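Local coordinates for inactive poly [ADP-ribose] polymerase RCD1 (Arabidopsis thaliana, PDB 5NGO), which carries a PARP-like domain considered inactive in ADP-ribosylation and is bound by a downy mildew effector that suppresses plant immunity, at residues F46-Q49 / V50-T53. Numbering follows the deposited sequence.
Sequences FQKQ and VEIT
Gln49 sends CG away from its own backbone N (chi1 -176°) and then bends at CB-CG (chi2 62°), a course that carries its amide forward along the helix to Thr53, whose OG1 lies beside the Thr53 backbone N. The setting is two turns of the amphipathic alpha-helix 37-57, packed on the beta-sheet of the PARP-like domain, and it illustrates how i to i+3 and i to i+4 spacings bring side chains together one turn apart. Four main-chain bonds form the backbone ladder, from Val50 N to Phe46 O at 2.9 Å through to Thr53 N and Gln49 O, also 2.9 Å. Gln49 and Thr53 are joined twice, because a bond between their side chains is added to the one from Thr53 N to Gln49 O.

On the side facing the sheet, the ring of Phe46 meets Val50 one turn on: Phe46 CE2 lies 3.8 Å from Val50 CG2, the methyl approaching the ring obliquely. Phe46, Gln49 and Val50 all touch Ile129 of strand 121-129, while Gln49 and Thr53 reach His173, so this flank of the helix packs on that strand and on the loop at His173.

Charge sits on the more open side. Lys48 and Glu51 are three residues apart, and the two chains travel in the same direction. Lys48 NZ forms a salt bridge with Glu51 OE2 at a rather long 3.5 Å, with OE1 lying slightly farther away. Next to this pair, Ile52 lays CG1 against Lys48 O, 3.4 Å away.

In the side-chain bond between Gln49 and Thr53, Gln49 NE2 donates an N-H to Thr53 OG1 at 3.0 Å, with an N-H...O angle of 159° and the hydroxyl oxygen practically in the amide plane.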
loop_
_atom_site.group_PDB
_atom_site.type_symbol
_atom_site.label_atom_id
_atom_site.label_comp_id
_atom_site.label_asym_id
_atom_site.label_seq_id
_atom_site.Cartn_x
_atom_site.Cartn_y
_atom_site.Cartn_z
ATOM N N PHE A 46 4.793 13.234 4.238
ATOM C CA PHE A 46 4.503 12.627 2.931
ATOM C C PHE A 46 4.310 13.694 1.850
ATOM O O PHE A 46 4.890 13.572 0.777
ATOM C CB PHE A 46 3.246 11.723 3.051
ATOM C CG PHE A 46 2.812 11.075 1.765
ATOM C CD1 PHE A 46 3.349 9.865 1.366
ATOM C CD2 PHE A 46 1.836 11.663 0.962
ATOM C CE1 PHE A 46 2.943 9.250 0.180
ATOM C CE2 PHE A 46 1.421 11.052 -0.218
ATOM C CZ PHE A 46 1.982 9.845 -0.602
ATOM N N GLN A 47 3.527 14.736 2.132
ATOM C CA GLN A 47 3.280 15.809 1.155
ATOM C C GLN A 47 4.525 16.629 0.821
ATOM O O GLN A 47 4.620 17.160 -0.286
ATOM C CB GLN A 47 2.116 16.713 1.599
ATOM C CG GLN A 47 0.766 16.054 1.330
ATOM C CD GLN A 47 -0.418 16.772 1.965
ATOM O OE1 GLN A 47 -0.285 17.521 2.942
ATOM N NE2 GLN A 47 -1.614 16.505 1.429
ATOM N N LYS A 48 5.485 16.702 1.744
ATOM C CA LYS A 48 6.783 17.306 1.424
ATOM C C LYS A 48 7.602 16.412 0.508
ATOM O O LYS A 48 8.275 16.916 -0.376
ATOM C CB LYS A 48 7.587 17.641 2.672
ATOM C CG LYS A 48 7.157 18.935 3.311
ATOM C CD LYS A 48 7.472 20.211 2.504
ATOM C CE LYS A 48 6.557 21.290 3.029
ATOM N NZ LYS A 48 6.659 22.525 2.199
ATOM N N GLN A 49 7.557 15.103 0.719
ATOM C CA GLN A 49 8.221 14.176 -0.193
ATOM C C GLN A 49 7.592 14.220 -1.594
ATOM O O GLN A 49 8.300 14.042 -2.589
ATOM C CB GLN A 49 8.207 12.741 0.367
ATOM C CG GLN A 49 8.960 11.716 -0.471
ATOM C CD GLN A 49 10.446 12.056 -0.565
ATOM O OE1 GLN A 49 11.152 12.110 0.445
ATOM N NE2 GLN A 49 10.925 12.225 -1.796
ATOM N N VAL A 50 6.277 14.462 -1.667
ATOM C CA VAL A 50 5.575 14.632 -2.944
ATOM C C VAL A 50 6.161 15.827 -3.695
ATOM O O VAL A 50 6.495 15.703 -4.869
ATOM C CB VAL A 50 4.033 14.794 -2.750
ATOM C CG1 VAL A 50 3.344 15.220 -4.047
ATOM C CG2 VAL A 50 3.414 13.498 -2.251
ATOM N N GLU A 51 6.280 16.967 -3.016
ATOM C CA GLU A 51 6.925 18.151 -3.592
ATOM C C GLU A 51 8.341 17.886 -4.083
ATOM O O GLU A 51 8.691 18.304 -5.169
ATOM C CB GLU A 51 6.983 19.287 -2.583
ATOM C CG GLU A 51 5.676 20.027 -2.413
ATOM C CD GLU A 51 5.792 21.124 -1.391
ATOM O OE1 GLU A 51 6.769 21.897 -1.427
ATOM O OE2 GLU A 51 4.905 21.198 -0.543
ATOM N N ILE A 52 9.137 17.191 -3.275
ATOM C CA ILE A 52 10.520 16.863 -3.634
ATOM C C ILE A 52 10.578 15.968 -4.870
ATOM O O ILE A 52 11.341 16.252 -5.790
ATOM C CB ILE A 52 11.288 16.214 -2.457
ATOM C CG1 ILE A 52 11.488 17.247 -1.343
ATOM C CG2 ILE A 52 12.647 15.667 -2.899
ATOM C CD1 ILE A 52 11.909 16.646 -0.009
ATOM N N THR A 53 9.784 14.898 -4.891
ATOM C CA THR A 53 9.806 13.950 -6.006
ATOM C C THR A 53 9.268 14.618 -7.286
ATOM O O THR A 53 9.789 14.371 -8.368
ATOM C CB THR A 53 9.069 12.642 -5.648
ATOM O OG1 THR A 53 9.719 12.036 -4.522
ATOM C CG2 THR A 53 9.112 11.645 -6.793
#